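PDB 7KV2: RagB/SusD family nutrient uptake outer membrane protein from Bacteroides thetaiotaomicron, which probably binds beta-glucans at the outer surface of the outer membrane as a SusD-family lipoprotein, for their uptake and metabolism by this gut bacterium. Local coordinates for residues Thr216-Tyr221 and Pro251-Met256; Leu223-Val228 and Lys242-Ile247; Thr260-Glu265 and Ile402-Glu407; Thr408-Ala413 and Asn430-Arg435. All blocks are in the same frame, centred on the assembly; numbering follows the deposited sequence.

Contact 1 (Thr216-Tyr221 and Pro251-Met256). With NA (sodium ion), chain G.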
# COMPACT_ATOMS: atom_id res chain seq x y z
N THR A 216 -10.77 9.43 8.15
CA THR A 216 -12.23 9.43 7.99
C THR A 216 -12.79 8.12 8.55
O THR A 216 -12.01 7.14 8.70
CB THR A 216 -12.63 9.58 6.53
OG1 THR A 216 -12.22 8.36 5.90
CG2 THR A 216 -12.00 10.81 5.92
N LEU A 217 -14.10 8.10 8.82
CA LEU A 217 -14.80 6.88 9.23
C LEU A 217 -14.59 5.80 8.16
O LEU A 217 -14.34 4.67 8.52
CB LEU A 217 -16.28 7.16 9.48
CG LEU A 217 -17.06 5.98 10.08
CD1 LEU A 217 -16.50 5.57 11.43
CD2 LEU A 217 -18.54 6.32 10.19
N ALA A 218 -14.70 6.14 6.86
CA ALA A 218 -14.60 5.11 5.79
C ALA A 218 -13.20 4.51 5.82
O ALA A 218 -13.09 3.27 5.62
CB ALA A 218 -14.94 5.69 4.45
N MET A 219 -12.18 5.33 6.07
CA MET A 219 -10.79 4.82 6.14
C MET A 219 -10.69 3.85 7.32
O MET A 219 -10.14 2.75 7.20
CB MET A 219 -9.79 5.97 6.27
CG MET A 219 -8.37 5.51 6.48
SD MET A 219 -8.04 5.34 8.28
CE MET A 219 -6.26 5.35 8.26
N VAL A 220 -11.30 4.20 8.45
CA VAL A 220 -11.22 3.35 9.66
C VAL A 220 -11.95 2.03 9.41
O VAL A 220 -11.43 0.99 9.78
CB VAL A 220 -11.79 4.12 10.88
CG1 VAL A 220 -12.15 3.21 12.04
CG2 VAL A 220 -10.83 5.19 11.33
N TYR A 221 -13.10 2.09 8.74
CA TYR A 221 -13.92 0.91 8.36
C TYR A 221 -13.08 -0.02 7.50
O TYR A 221 -13.07 -1.26 7.68
CB TYR A 221 -15.17 1.38 7.64
CG TYR A 221 -16.29 1.84 8.54
CD1 TYR A 221 -16.24 1.74 9.93
CD2 TYR A 221 -17.45 2.35 7.97
CE1 TYR A 221 -17.30 2.17 10.73
CE2 TYR A 221 -18.53 2.73 8.75
CZ TYR A 221 -18.45 2.66 10.13
OH TYR A 221 -19.56 3.03 10.86
N PRO A 251 -23.72 7.79 -1.01
CA PRO A 251 -23.66 8.27 -2.39
C PRO A 251 -22.29 8.91 -2.66
O PRO A 251 -22.07 9.26 -3.78
CB PRO A 251 -24.79 9.32 -2.46
CG PRO A 251 -24.88 9.85 -1.05
CD PRO A 251 -24.52 8.69 -0.15
N GLN A 252 -21.39 9.00 -1.68
CA GLN A 252 -20.13 9.76 -1.96
C GLN A 252 -18.93 8.82 -2.13
O GLN A 252 -17.78 9.32 -2.17
CB GLN A 252 -19.94 10.83 -0.91
CG GLN A 252 -21.02 11.91 -1.05
CD GLN A 252 -20.69 13.07 -0.17
OE1 GLN A 252 -20.36 14.17 -0.65
NE2 GLN A 252 -20.74 12.84 1.13
N TYR A 253 -19.21 7.54 -2.32
CA TYR A 253 -18.23 6.50 -2.71
C TYR A 253 -18.84 5.67 -3.82
O TYR A 253 -20.02 5.22 -3.72
CB TYR A 253 -17.83 5.66 -1.49
CG TYR A 253 -17.08 6.43 -0.45
CD1 TYR A 253 -15.82 6.94 -0.71
CD2 TYR A 253 -17.61 6.61 0.82
CE1 TYR A 253 -15.11 7.63 0.26
CE2 TYR A 253 -16.94 7.34 1.78
CZ TYR A 253 -15.67 7.85 1.51
OH TYR A 253 -14.98 8.51 2.49
N ASP A 254 -18.09 5.44 -4.88
CA ASP A 254 -18.61 4.69 -6.05
C ASP A 254 -17.41 4.34 -6.90
O ASP A 254 -16.29 4.83 -6.55
CB ASP A 254 -19.61 5.53 -6.86
CG ASP A 254 -20.63 4.70 -7.63
OD1 ASP A 254 -20.38 3.49 -7.85
OD2 ASP A 254 -21.66 5.28 -8.04
N LEU A 255 -17.62 3.57 -7.97
CA LEU A 255 -16.54 3.19 -8.92
C LEU A 255 -16.40 4.28 -9.97
O LEU A 255 -17.43 4.77 -10.49
CB LEU A 255 -16.82 1.84 -9.60
CG LEU A 255 -16.84 0.60 -8.71
CD1 LEU A 255 -17.21 -0.64 -9.50
CD2 LEU A 255 -15.51 0.41 -7.98
N MET A 256 -15.15 4.63 -10.32
CA MET A 256 -14.90 5.45 -11.52
C MET A 256 -15.32 4.60 -12.70
O MET A 256 -15.05 3.39 -12.79
CB MET A 256 -13.42 5.83 -11.65
CG MET A 256 -12.87 6.56 -10.45
SD MET A 256 -11.33 7.48 -10.84
CE MET A 256 -12.07 8.82 -11.78
NA NA G . -21.69 3.97 -2.60
O HOH W 1 -12.39 8.59 3.16
O HOH W 2 -23.14 4.27 -4.28
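Ala-218 meets the phenol end of Tyr-253 from an oblique direction: its CB lies 3.4 Å from Tyr-253 OH and 3.7 Å from Tyr-253 CE2. No direct hydrogen bond joins the two segments. Instead, a water bridges them, donating to Tyr-253 OH over 2.7 Å and lying 2.8 Å from Thr-216 OG1, while the same phenol oxygen is also hydrogen-bonded to Met-205 O. Thr-216 OG1 is held in turn by the start of the helix. It accepts from Met-219 N at 3.0 Å with an N-H...O angle of 157°, which makes Thr-216 the N-cap of helix 217-231. Tyr-253 is fixed at both ends, because its backbone oxygen binds a sodium ion at 2.4 Å. Ile-248, Ser-250, Tyr-405 and a water complete that site. With CG turned away from the carbonyl carbon (chi1 -66°), the ring leaves the loop that binds sodium and reaches the capped helix end. Ile-247 of helix 237-249 and Ile-274 of strand 273-277 both touch Ala-218 and Tyr-253, so the contact is buried where the first turn of helix 217-231 meets the loop that runs from helix 237-249 to strand 273-277.

Contact 2 (Leu223-Val228 and Lys242-Ile247). With EDO (1,2-ethanediol), chain E.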
# COMPACT_ATOMS: atom_id res chain seq x y z
N LEU A 223 -9.68 -0.15 7.27
CA LEU A 223 -8.57 -0.67 8.10
C LEU A 223 -9.10 -1.78 9.04
O LEU A 223 -8.44 -2.82 9.20
CB LEU A 223 -7.94 0.51 8.85
CG LEU A 223 -6.78 0.14 9.76
CD1 LEU A 223 -5.70 -0.59 9.01
CD2 LEU A 223 -6.22 1.39 10.43
N TYR A 224 -10.30 -1.60 9.56
CA TYR A 224 -10.99 -2.60 10.44
C TYR A 224 -11.19 -3.89 9.63
O TYR A 224 -10.71 -4.98 10.03
CB TYR A 224 -12.26 -1.98 11.00
CG TYR A 224 -13.10 -2.92 11.83
CD1 TYR A 224 -13.94 -3.85 11.24
CD2 TYR A 224 -13.00 -2.93 13.21
CE1 TYR A 224 -14.73 -4.71 11.99
CE2 TYR A 224 -13.78 -3.80 13.98
CZ TYR A 224 -14.64 -4.68 13.38
OH TYR A 224 -15.38 -5.55 14.13
N ALA A 225 -11.79 -3.80 8.44
CA ALA A 225 -12.04 -4.97 7.57
C ALA A 225 -10.71 -5.65 7.23
O ALA A 225 -10.64 -6.93 7.23
CB ALA A 225 -12.79 -4.56 6.32
N GLU A 226 -9.69 -4.84 6.93
CA GLU A 226 -8.35 -5.32 6.56
C GLU A 226 -7.80 -6.22 7.68
O GLU A 226 -7.41 -7.39 7.38
CB GLU A 226 -7.38 -4.19 6.29
CG GLU A 226 -5.98 -4.71 5.95
CD GLU A 226 -4.98 -3.70 5.43
OE1 GLU A 226 -5.36 -2.55 5.06
OE2 GLU A 226 -3.81 -4.04 5.44
N ILE A 227 -7.74 -5.73 8.91
CA ILE A 227 -7.05 -6.49 10.00
C ILE A 227 -7.95 -7.67 10.45
O ILE A 227 -7.40 -8.79 10.69
CB ILE A 227 -6.60 -5.54 11.14
CG1 ILE A 227 -7.76 -4.98 11.96
CG2 ILE A 227 -5.71 -4.42 10.60
CD1 ILE A 227 -7.31 -4.29 13.20
N VAL A 228 -9.27 -7.49 10.47
CA VAL A 228 -10.27 -8.56 10.79
C VAL A 228 -10.09 -9.71 9.80
O VAL A 228 -10.01 -10.89 10.23
CB VAL A 228 -11.71 -8.04 10.79
CG1 VAL A 228 -12.72 -9.17 10.75
CG2 VAL A 228 -11.97 -7.13 11.97
N LYS A 242 -21.24 -5.08 7.91
CA LYS A 242 -22.09 -3.89 8.19
C LYS A 242 -21.34 -2.58 7.82
O LYS A 242 -21.94 -1.70 7.19
CB LYS A 242 -22.52 -3.98 9.65
CG LYS A 242 -23.05 -2.72 10.29
CD LYS A 242 -23.32 -2.96 11.79
CE LYS A 242 -23.08 -1.76 12.66
NZ LYS A 242 -24.32 -0.96 12.78
N TYR A 243 -20.06 -2.48 8.15
CA TYR A 243 -19.22 -1.28 7.83
C TYR A 243 -19.04 -1.12 6.31
O TYR A 243 -19.17 0.02 5.79
CB TYR A 243 -17.89 -1.33 8.57
CG TYR A 243 -18.02 -1.24 10.07
CD1 TYR A 243 -19.14 -0.68 10.69
CD2 TYR A 243 -16.99 -1.66 10.86
CE1 TYR A 243 -19.21 -0.55 12.07
CE2 TYR A 243 -17.05 -1.55 12.24
CZ TYR A 243 -18.17 -1.02 12.85
OH TYR A 243 -18.17 -0.93 14.20
N MET A 244 -18.75 -2.21 5.61
CA MET A 244 -18.66 -2.18 4.13
C MET A 244 -20.00 -1.70 3.56
O MET A 244 -20.03 -0.83 2.66
CB MET A 244 -18.27 -3.56 3.58
CG MET A 244 -16.90 -4.07 4.04
SD MET A 244 -15.50 -2.92 3.71
CE MET A 244 -15.48 -1.98 5.24
N GLU A 245 -21.12 -2.20 4.10
CA GLU A 245 -22.46 -1.83 3.61
C GLU A 245 -22.70 -0.33 3.84
O GLU A 245 -23.40 0.27 3.01
CB GLU A 245 -23.52 -2.73 4.26
CG GLU A 245 -23.48 -4.17 3.80
CD GLU A 245 -23.98 -4.45 2.40
OE1 GLU A 245 -24.12 -3.49 1.60
OE2 GLU A 245 -24.23 -5.64 2.09
N GLU A 246 -22.19 0.25 4.92
CA GLU A 246 -22.37 1.70 5.20
C GLU A 246 -21.66 2.54 4.12
O GLU A 246 -22.25 3.50 3.65
CB GLU A 246 -21.83 2.04 6.58
CG GLU A 246 -22.77 1.63 7.69
CD GLU A 246 -22.33 2.05 9.07
OE1 GLU A 246 -21.60 3.05 9.16
OE2 GLU A 246 -22.69 1.36 10.05
N ILE A 247 -20.45 2.14 3.74
CA ILE A 247 -19.69 2.81 2.64
C ILE A 247 -20.46 2.63 1.34
O ILE A 247 -20.60 3.60 0.57
CB ILE A 247 -18.25 2.25 2.54
CG1 ILE A 247 -17.44 2.52 3.80
CG2 ILE A 247 -17.56 2.85 1.30
CD1 ILE A 247 -16.10 1.83 3.85
C1 EDO E . -0.67 -2.93 4.90
O1 EDO E . 0.39 -3.59 4.23
C2 EDO E . -1.62 -2.21 4.01
O2 EDO E . -2.54 -1.31 4.65
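Ala-225 and Met-244 mark the nearest backbone approach of the two helical segments, their CA atoms 8.0 Å apart. Beside them, Tyr-224 and Tyr-243 form a T-shaped pair: the edge of Tyr-243 points at the face of Tyr-224, with centroids 5.2 Å apart and planes at 72°. Tyr-243 CE2 stands over the middle of the Tyr-224 ring, and Tyr-243 CD2 comes within 3.8 Å of Tyr-224 CD1 near its margin. Val-228 CG2, one turn on, lies over the opposite face of Tyr-224, offset toward the rim, so both faces have a neighbour. Tyr-243 also stacks with Tyr-221 of the same helix as Tyr-224. Helices 217-231 and 237-249 follow one another along the chain as a helical hairpin, in a protein whose two sequence families both belong to the tetratricopeptide-repeat clan. Met-244 bends at chi2 (-54°) and again at chi3, which brings its methyl CE to 3.9 Å from Ala-225 CB. Asn-411 of helix 405-417 touches both of these residues. Away from the hairpin interface, Glu-226 extends its carboxylate toward helix 137-162 and strand 400-404: OE2 forms a salt bridge with Lys-160 NZ and a hydrogen bond with Asn-156 ND2, and OE1 is hydrogen-bonded to Tyr-403 OH. A leucine in place of Glu-226 would probably leave the charge of Lys-160 without this mate and the Tyr-403 hydroxyl without its partner. A 1,2-ethanediol, probably from the crystallisation liquor, donates a hydrogen bond from its O2 to Glu-226 OE1 at 3.1 Å.

Contact 3 (Thr260-Glu265 and Ile402-Glu407). With NA (sodium ion), chain G.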
# COMPACT_ATOMS: atom_id res chain seq x y z
N THR A 260 -8.94 3.23 -16.28
CA THR A 260 -7.75 3.99 -16.74
C THR A 260 -7.73 5.42 -16.18
O THR A 260 -6.72 6.03 -16.29
CB THR A 260 -7.60 4.01 -18.27
OG1 THR A 260 -8.67 4.82 -18.76
CG2 THR A 260 -7.69 2.64 -18.89
N ASP A 261 -8.77 5.93 -15.53
CA ASP A 261 -8.77 7.30 -14.95
C ASP A 261 -8.29 7.30 -13.48
O ASP A 261 -7.97 8.39 -12.95
CB ASP A 261 -10.15 7.92 -15.03
CG ASP A 261 -10.60 8.28 -16.43
OD1 ASP A 261 -9.72 8.56 -17.28
OD2 ASP A 261 -11.85 8.27 -16.64
N ILE A 262 -8.19 6.14 -12.87
CA ILE A 262 -7.95 6.02 -11.40
C ILE A 262 -6.58 6.61 -11.02
O ILE A 262 -6.52 7.36 -10.03
CB ILE A 262 -8.08 4.56 -10.95
CG1 ILE A 262 -9.53 4.07 -11.10
CG2 ILE A 262 -7.61 4.46 -9.50
CD1 ILE A 262 -9.68 2.55 -10.96
N PHE A 263 -5.51 6.20 -11.72
CA PHE A 263 -4.10 6.39 -11.31
C PHE A 263 -3.51 7.62 -11.99
O PHE A 263 -2.36 7.96 -11.74
CB PHE A 263 -3.28 5.11 -11.56
CG PHE A 263 -3.71 4.03 -10.60
CD1 PHE A 263 -3.25 4.05 -9.30
CD2 PHE A 263 -4.60 3.05 -10.97
CE1 PHE A 263 -3.70 3.12 -8.37
CE2 PHE A 263 -5.03 2.12 -10.05
CZ PHE A 263 -4.57 2.13 -8.76
N LYS A 264 -4.31 8.30 -12.82
CA LYS A 264 -4.00 9.65 -13.31
C LYS A 264 -4.00 10.63 -12.15
O LYS A 264 -4.80 10.43 -11.15
CB LYS A 264 -5.04 10.10 -14.34
CG LYS A 264 -5.02 9.28 -15.61
CD LYS A 264 -6.10 9.72 -16.60
CE LYS A 264 -6.01 8.97 -17.92
NZ LYS A 264 -7.19 9.30 -18.74
N GLU A 265 -3.30 11.73 -12.32
CA GLU A 265 -3.28 12.79 -11.29
C GLU A 265 -4.71 13.29 -11.08
O GLU A 265 -5.10 13.52 -9.90
CB GLU A 265 -2.30 13.90 -11.67
CG GLU A 265 -2.22 14.92 -10.56
CD GLU A 265 -1.40 16.17 -10.80
OE1 GLU A 265 -1.06 16.50 -11.97
OE2 GLU A 265 -1.07 16.78 -9.79
N ILE A 402 -4.40 3.79 -1.12
CA ILE A 402 -4.43 2.77 -0.03
C ILE A 402 -5.74 1.97 -0.10
O ILE A 402 -5.66 0.75 -0.30
CB ILE A 402 -4.21 3.45 1.34
CG1 ILE A 402 -2.92 4.26 1.40
CG2 ILE A 402 -4.28 2.41 2.45
CD1 ILE A 402 -1.67 3.44 1.07
N TYR A 403 -6.90 2.66 -0.04
CA TYR A 403 -8.25 2.05 -0.07
C TYR A 403 -9.08 2.66 -1.19
O TYR A 403 -9.24 3.93 -1.26
CB TYR A 403 -8.99 2.21 1.25
CG TYR A 403 -8.28 1.57 2.39
CD1 TYR A 403 -7.95 0.22 2.35
CD2 TYR A 403 -8.03 2.28 3.56
CE1 TYR A 403 -7.30 -0.40 3.42
CE2 TYR A 403 -7.41 1.66 4.63
CZ TYR A 403 -7.07 0.32 4.58
OH TYR A 403 -6.39 -0.23 5.64
N ARG A 404 -9.55 1.78 -2.07
CA ARG A 404 -10.43 2.14 -3.20
C ARG A 404 -11.76 1.43 -2.99
O ARG A 404 -11.77 0.33 -2.42
CB ARG A 404 -9.82 1.76 -4.54
CG ARG A 404 -8.46 2.40 -4.76
CD ARG A 404 -7.96 2.35 -6.19
NE ARG A 404 -7.49 1.05 -6.67
CZ ARG A 404 -8.16 0.22 -7.49
NH1 ARG A 404 -9.40 0.50 -7.89
NH2 ARG A 404 -7.58 -0.88 -7.92
N TYR A 405 -12.82 2.01 -3.52
CA TYR A 405 -14.18 1.47 -3.34
C TYR A 405 -14.30 0.07 -3.95
O TYR A 405 -15.11 -0.68 -3.47
CB TYR A 405 -15.17 2.42 -3.99
CG TYR A 405 -16.63 2.08 -3.79
CD1 TYR A 405 -17.25 2.24 -2.57
CD2 TYR A 405 -17.42 1.72 -4.87
CE1 TYR A 405 -18.61 2.03 -2.42
CE2 TYR A 405 -18.78 1.49 -4.74
CZ TYR A 405 -19.38 1.65 -3.51
OH TYR A 405 -20.73 1.47 -3.43
N SER A 406 -13.56 -0.29 -4.99
CA SER A 406 -13.62 -1.69 -5.50
C SER A 406 -13.22 -2.67 -4.38
O SER A 406 -13.74 -3.80 -4.34
CB SER A 406 -12.79 -1.83 -6.73
OG SER A 406 -11.44 -1.58 -6.45
N GLU A 407 -12.36 -2.26 -3.45
CA GLU A 407 -11.99 -3.09 -2.31
C GLU A 407 -13.15 -3.21 -1.33
O GLU A 407 -13.35 -4.32 -0.77
CB GLU A 407 -10.75 -2.56 -1.60
CG GLU A 407 -10.20 -3.62 -0.67
CD GLU A 407 -8.85 -3.38 -0.04
OE1 GLU A 407 -8.26 -2.29 -0.21
OE2 GLU A 407 -8.40 -4.35 0.69
NA NA G . -21.69 3.97 -2.60
O HOH W 2 -23.14 4.27 -4.28
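The guanidinium of Arg-404 is gripped by several carboxylates while Phe-263 and Ile-262 pack against it. NH1 forms salt bridges with Glu-272 and Glu-456, and NH2 with Glu-460, a gathering that probably offsets its buried charge. Phe-263 CE2 lies 4.1 Å above one face of the guanidinium, toward its rim, and Phe-263 CZ approaches Arg-404 NE at 3.7 Å. Ring and guanidinium planes stand 80° apart, so this is no parallel stack. Ile-262 crosses the arginine chain at about a right angle: its CG2 is 3.9 Å from Arg-404 CD, and its CD1 is 3.7 Å from Arg-404 NH1. The arginine bends at chi3 (-74°), turning the guanidinium back from the line of its methylenes. Arg-404 ends strand 400-404, which pairs antiparallel with strand 273-277 and carries a classic beta bulge where Ile-402 and Tyr-403 both face Phe-275. Helix 405-417 follows, and Tyr-405, next in the chain, directs OH to the sodium ion at 2.8 Å. Within the loop segment, Lys-264 NZ makes a 3.0 Å salt bridge to Asp-261 OD1, met nearly end-on to the C-O bond. Ile-262 CG2 also sits 3.5 Å above the plane of the Phe-263 ring, offset toward its rim.

Contact 4 (Thr408-Ala413 and Asn430-Arg435)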
# COMPACT_ATOMS: atom_id res chain seq x y z
N THR A 408 -13.89 -2.12 -1.13
CA THR A 408 -15.12 -2.16 -0.32
C THR A 408 -16.07 -3.23 -0.90
O THR A 408 -16.59 -4.04 -0.14
CB THR A 408 -15.81 -0.79 -0.32
OG1 THR A 408 -14.89 0.23 0.04
CG2 THR A 408 -16.97 -0.77 0.64
N LEU A 409 -16.35 -3.17 -2.20
CA LEU A 409 -17.30 -4.09 -2.88
C LEU A 409 -16.81 -5.54 -2.77
O LEU A 409 -17.63 -6.44 -2.45
CB LEU A 409 -17.48 -3.66 -4.34
CG LEU A 409 -18.25 -2.36 -4.61
CD1 LEU A 409 -18.09 -1.96 -6.06
CD2 LEU A 409 -19.73 -2.48 -4.29
N LEU A 410 -15.53 -5.79 -3.03
CA LEU A 410 -14.98 -7.16 -2.98
C LEU A 410 -14.96 -7.65 -1.53
O LEU A 410 -15.24 -8.86 -1.31
CB LEU A 410 -13.61 -7.16 -3.66
CG LEU A 410 -13.69 -6.92 -5.17
CD1 LEU A 410 -12.31 -6.85 -5.83
CD2 LEU A 410 -14.51 -7.98 -5.86
N ASN A 411 -14.60 -6.80 -0.57
CA ASN A 411 -14.63 -7.15 0.88
C ASN A 411 -16.06 -7.61 1.26
O ASN A 411 -16.20 -8.69 1.89
CB ASN A 411 -14.27 -5.96 1.78
CG ASN A 411 -12.79 -5.64 1.89
OD1 ASN A 411 -11.94 -6.35 1.37
ND2 ASN A 411 -12.49 -4.56 2.60
N ALA A 412 -17.09 -6.83 0.87
CA ALA A 412 -18.51 -7.15 1.16
C ALA A 412 -18.89 -8.48 0.48
O ALA A 412 -19.44 -9.34 1.13
CB ALA A 412 -19.40 -6.01 0.74
N ALA A 413 -18.61 -8.65 -0.82
CA ALA A 413 -18.88 -9.93 -1.52
C ALA A 413 -18.26 -11.09 -0.72
O ALA A 413 -18.96 -12.10 -0.43
CB ALA A 413 -18.34 -9.88 -2.93
N ASN A 430 -19.71 -8.27 -9.51
CA ASN A 430 -19.84 -7.99 -10.95
C ASN A 430 -19.79 -6.49 -11.18
O ASN A 430 -19.47 -6.12 -12.31
CB ASN A 430 -21.01 -8.74 -11.56
CG ASN A 430 -20.64 -10.20 -11.70
OD1 ASN A 430 -19.87 -10.58 -12.59
ND2 ASN A 430 -21.12 -11.01 -10.77
N LEU A 431 -20.03 -5.63 -10.18
CA LEU A 431 -19.86 -4.16 -10.40
C LEU A 431 -18.38 -3.90 -10.74
O LEU A 431 -18.09 -3.18 -11.72
CB LEU A 431 -20.30 -3.39 -9.16
CG LEU A 431 -21.80 -3.18 -8.99
CD1 LEU A 431 -22.07 -2.51 -7.67
CD2 LEU A 431 -22.36 -2.35 -10.13
N VAL A 432 -17.51 -4.56 -10.01
CA VAL A 432 -16.04 -4.50 -10.24
C VAL A 432 -15.65 -5.18 -11.56
O VAL A 432 -14.88 -4.58 -12.37
CB VAL A 432 -15.26 -5.08 -9.04
CG1 VAL A 432 -13.77 -5.10 -9.34
CG2 VAL A 432 -15.55 -4.30 -7.77
N HIS A 433 -16.10 -6.42 -11.79
CA HIS A 433 -15.79 -7.22 -13.00
C HIS A 433 -16.21 -6.44 -14.25
O HIS A 433 -15.41 -6.33 -15.23
CB HIS A 433 -16.50 -8.59 -12.84
CG HIS A 433 -16.06 -9.66 -13.77
ND1 HIS A 433 -14.94 -10.42 -13.53
CD2 HIS A 433 -16.62 -10.13 -14.92
CE1 HIS A 433 -14.81 -11.32 -14.49
NE2 HIS A 433 -15.82 -11.16 -15.38
N LYS A 434 -17.41 -5.87 -14.21
CA LYS A 434 -17.99 -5.21 -15.41
C LYS A 434 -17.41 -3.80 -15.57
O LYS A 434 -17.32 -3.37 -16.70
CB LYS A 434 -19.52 -5.23 -15.37
CG LYS A 434 -20.07 -6.63 -15.61
CD LYS A 434 -21.46 -6.63 -16.18
CE LYS A 434 -22.42 -5.92 -15.26
NZ LYS A 434 -23.82 -6.37 -15.48
N ARG A 435 -16.96 -3.16 -14.49
CA ARG A 435 -16.33 -1.82 -14.63
C ARG A 435 -15.09 -1.99 -15.51
O ARG A 435 -14.85 -1.11 -16.32
CB ARG A 435 -15.98 -1.21 -13.27
CG ARG A 435 -15.39 0.19 -13.38
CD ARG A 435 -13.87 0.14 -13.47
NE ARG A 435 -13.24 -0.26 -12.21
CZ ARG A 435 -12.99 0.51 -11.15
NH1 ARG A 435 -13.38 1.76 -11.11
NH2 ARG A 435 -12.40 -0.01 -10.07
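Helices 405-417 and 425-435, consecutive in the helical SusD-family region, pack here through a small aliphatic interface. The axes of their segments 408-413 and 430-435 come within 9.7 Å, and their directions differ by 138°, steeply inclined but closer to antiparallel than to parallel. Val-432 fits between the neighbouring side chains Leu-409 and Leu-410. Its CG2 does most of the touching, lying 3.9 Å from Leu-409 CD1 and 4.1 Å from Leu-410 CG. This branch is turned away from the valine's own carbonyl carbon, while CG1, opposite the backbone N (chi1 176°), reaches Leu-410 CD1 at 4.2 Å. Leu-409 and Val-432 run past each other in opposite senses, a fit that also brings Leu-409 CB to 4.0 Å from Val-432 CG2. Next to Val-432 on the same helix, Leu-431 crosses Leu-409 at about a right angle. Leu-409 uses both methyls there: CD1 approaches Leu-431 CB, and CD2 meets Leu-431 CD1 at 4.1 Å. Leu-431 is exposed, whereas the other three are buried. Beyond this cluster, Arg-435 forms salt bridges with Glu-272 and Glu-456, and Asn-411 OD1 is hydrogen-bonded to Arg-453 NH1. With no hydrogen bond or salt bridge between the two segments, their direct cohesion rests on van der Waals contact and the burial of branched side chains.

In the fold
Contact 2 lies between the two segments of contact 1 along the chain, and both use helix 217-231, their centres about 10 Å apart. Contacts 3 and 4 follow later and share helix 405-417, with centres about 13 Å apart. The two pairs are joined through the sodium site, to which contact 1 gives Tyr-253 O and contact 3 gives Tyr-405 OH; the centres of contacts 1 and 3 lie about 12 Å apart. Arg-435 of contact 4 reaches back to Met-256 O of contact 1. Contacts 2 and 3, the farthest apart at about 18 Å, still meet through Glu-226 and Tyr-403. Helices 217-231, 237-249, 405-417 and 425-435, from distant parts of the chain, thus pack together.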